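Local coordinates for protein cycloalternan-forming enzyme (Listeria monocytogenes serovar 1/2a, PDB 5F7U) that is a multidomain carbohydrate-active enzyme of glycoside hydrolase family 31, with a TIM-barrel core, that binds glycans in several pockets, at residues 285-289 against 586-590. The protein carries 1 engineered substitution. Numbering follows the deposited sequence.
Sequences YLAVP and RSGTS. With GLC (alpha-D-glucopyranose), chain F; GLC (alpha-D-glucopyranose), chain B.
Tyr285 lays a face of its ring against the side chain of Arg586, where the chain entering strand 287-293 of the galactose mutarotase-like N-terminal domain runs nearly parallel to the loop after strand 584-585 of the TIM barrel. Arg586 CD sits 4.0 Å from the Tyr285 ring centroid, a CH-pi contact, and the ring and guanidinium planes are only 28° apart. An aromatic suits this place because its flat face backs the arginine while its hydroxyl is anchored by Gln278 and the backbone N of Asp602. With its chain extended from CG to NE, Arg586 reaches the sugar pocket: NH1 gives a hydrogen bond of 2.8 Å to O3 of alpha-D-glucopyranose of chain F and a weak one to O2 of that of chain B, and NE forms a salt bridge with Glu540, which would help fix the turn of the guanidinium.

Tyr285 O then takes two hydrogen bonds, one from Gly588 N. The other comes from Ser587 OG, 2.8 Å from Tyr285 O and in the carbonyl plane; serine fits because OG, anti to its own backbone N (chi1 -172°), swings onto that oxygen. Leu286 forms a single parallel beta bridge with Gly588, a fully extended glycine that offers both N and O to the facing chain; Leu286 CG and CD2 cover Gly588 O, each at 3.7 Å. Ala287 N bonds to Gly588 O at 3.2 Å, and Ala287 O receives Thr589 OG1 in plane at 2.8 Å, a threonine hydroxyl set much like that of Ser587. Branched, buried Val288 packs CG2 against the Thr589-Ser590 peptide and also meets Tyr350 of helix 343-354. Pro289, with no N-H to donate, suits the corner the chain turns here, its CD 4.1 Å from Thr589 OG1.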
loop_
_atom_site.group_PDB
_atom_site.type_symbol
_atom_site.label_atom_id
_atom_site.label_comp_id
_atom_site.label_asym_id
_atom_site.label_seq_id
_atom_site.Cartn_x
_atom_site.Cartn_y
_atom_site.Cartn_z
ATOM N N TYR A 285 -8.575 0.683 -9.048
ATOM C CA TYR A 285 -8.818 -0.743 -9.223
ATOM C C TYR A 285 -9.122 -1.424 -7.901
ATOM O O TYR A 285 -9.637 -2.535 -7.882
ATOM C CB TYR A 285 -7.551 -1.419 -9.740
ATOM C CG TYR A 285 -6.878 -0.783 -10.931
ATOM C CD1 TYR A 285 -7.283 -1.103 -12.236
ATOM C CD2 TYR A 285 -5.776 0.092 -10.749
ATOM C CE1 TYR A 285 -6.632 -0.564 -13.339
ATOM C CE2 TYR A 285 -5.124 0.638 -11.850
ATOM C CZ TYR A 285 -5.567 0.310 -13.127
ATOM O OH TYR A 285 -4.916 0.842 -14.181
ATOM N N LEU A 286 -8.748 -0.784 -6.795
ATOM C CA LEU A 286 -8.733 -1.466 -5.497
ATOM C C LEU A 286 -9.331 -0.496 -4.485
ATOM O O LEU A 286 -8.675 0.442 -4.049
ATOM C CB LEU A 286 -7.285 -1.878 -5.144
ATOM C CG LEU A 286 -7.086 -3.007 -4.118
ATOM C CD1 LEU A 286 -5.583 -3.282 -4.021
ATOM C CD2 LEU A 286 -7.653 -2.644 -2.758
ATOM N N ALA A 287 -10.602 -0.727 -4.157
ATOM C CA ALA A 287 -11.402 0.218 -3.356
ATOM C C ALA A 287 -11.851 -0.489 -2.105
ATOM O O ALA A 287 -12.417 -1.580 -2.177
ATOM C CB ALA A 287 -12.619 0.680 -4.149
ATOM N N VAL A 288 -11.624 0.144 -0.960
ATOM C CA VAL A 288 -11.870 -0.513 0.341
ATOM C C VAL A 288 -12.628 0.483 1.208
ATOM O O VAL A 288 -12.185 1.608 1.341
ATOM C CB VAL A 288 -10.526 -0.868 1.034
ATOM C CG1 VAL A 288 -10.794 -1.471 2.408
ATOM C CG2 VAL A 288 -9.677 -1.812 0.154
ATOM N N PRO A 289 -13.770 0.084 1.801
ATOM C CA PRO A 289 -14.541 1.046 2.612
ATOM C C PRO A 289 -14.018 1.124 4.062
ATOM O O PRO A 289 -14.746 0.852 5.007
ATOM C CB PRO A 289 -15.971 0.464 2.547
ATOM C CG PRO A 289 -15.721 -1.035 2.497
ATOM C CD PRO A 289 -14.457 -1.220 1.681
ATOM N N ARG A 586 -4.147 -6.662 -9.566
ATOM C CA ARG A 586 -4.366 -5.210 -9.426
ATOM C C ARG A 586 -5.654 -4.798 -8.744
ATOM O O ARG A 586 -5.718 -3.695 -8.191
ATOM C CB ARG A 586 -4.230 -4.478 -10.759
ATOM C CG ARG A 586 -5.293 -4.830 -11.757
ATOM C CD ARG A 586 -5.177 -3.976 -13.009
ATOM N NE ARG A 586 -6.426 -4.141 -13.734
ATOM C CZ ARG A 586 -6.594 -3.928 -15.037
ATOM N NH1 ARG A 586 -5.568 -3.528 -15.810
ATOM N NH2 ARG A 586 -7.804 -4.103 -15.554
ATOM N N SER A 587 -6.664 -5.677 -8.758
ATOM C CA SER A 587 -8.008 -5.278 -8.342
ATOM C C SER A 587 -8.474 -6.003 -7.108
ATOM O O SER A 587 -8.147 -7.173 -6.919
ATOM C CB SER A 587 -9.018 -5.554 -9.457
ATOM O OG SER A 587 -10.281 -4.985 -9.100
ATOM N N GLY A 588 -9.276 -5.327 -6.285
ATOM C CA GLY A 588 -9.895 -6.022 -5.155
ATOM C C GLY A 588 -10.590 -5.094 -4.183
ATOM O O GLY A 588 -10.685 -3.889 -4.410
ATOM N N THR A 589 -11.109 -5.684 -3.109
ATOM C CA THR A 589 -11.741 -4.891 -2.054
ATOM C C THR A 589 -11.237 -5.389 -0.692
ATOM O O THR A 589 -10.178 -6.015 -0.627
ATOM C CB THR A 589 -13.285 -4.854 -2.221
ATOM O OG1 THR A 589 -13.829 -3.876 -1.321
ATOM C CG2 THR A 589 -13.888 -6.224 -1.985
ATOM N N SER A 590 -11.949 -5.082 0.395
ATOM C CA SER A 590 -11.553 -5.595 1.717
ATOM C C SER A 590 -11.323 -7.108 1.670
ATOM O O SER A 590 -12.123 -7.855 1.085
ATOM C CB SER A 590 -12.633 -5.297 2.754
ATOM O OG SER A 590 -13.821 -5.976 2.426
HETATM C C1 GLC F . -6.252 -1.828 -21.793
HETATM C C2 GLC F . -6.799 -2.711 -20.665
HETATM C C3 GLC F . -5.752 -2.933 -19.564
HETATM C C4 GLC F . -4.478 -3.566 -20.139
HETATM C C5 GLC F . -3.988 -2.651 -21.286
HETATM C C6 GLC F . -2.779 -3.198 -22.029
HETATM O O1 GLC F . -6.117 -0.473 -21.342
HETATM O O2 GLC F . -7.955 -2.090 -20.105
HETATM O O3 GLC F . -6.320 -3.734 -18.529
HETATM O O4 GLC F . -3.429 -3.664 -19.147
HETATM O O5 GLC F . -4.988 -2.321 -22.277
HETATM O O6 GLC F . -1.698 -2.389 -21.575
HETATM C C1 GLC B . -3.277 -4.946 -18.490
HETATM C C2 GLC B . -2.227 -4.838 -17.363
HETATM C C3 GLC B . -0.790 -4.659 -17.891
HETATM C C4 GLC B . -0.459 -5.751 -18.921
HETATM C C5 GLC B . -1.604 -5.944 -19.926
HETATM C C6 GLC B . -1.396 -7.120 -20.866
HETATM O O2 GLC B . -2.628 -3.859 -16.399
HETATM O O3 GLC B . 0.174 -4.724 -16.824
HETATM O O4 GLC B . 0.747 -5.410 -19.630
HETATM O O5 GLC B . -2.902 -6.071 -19.310
HETATM O O6 GLC B . -2.450 -7.037 -21.845
#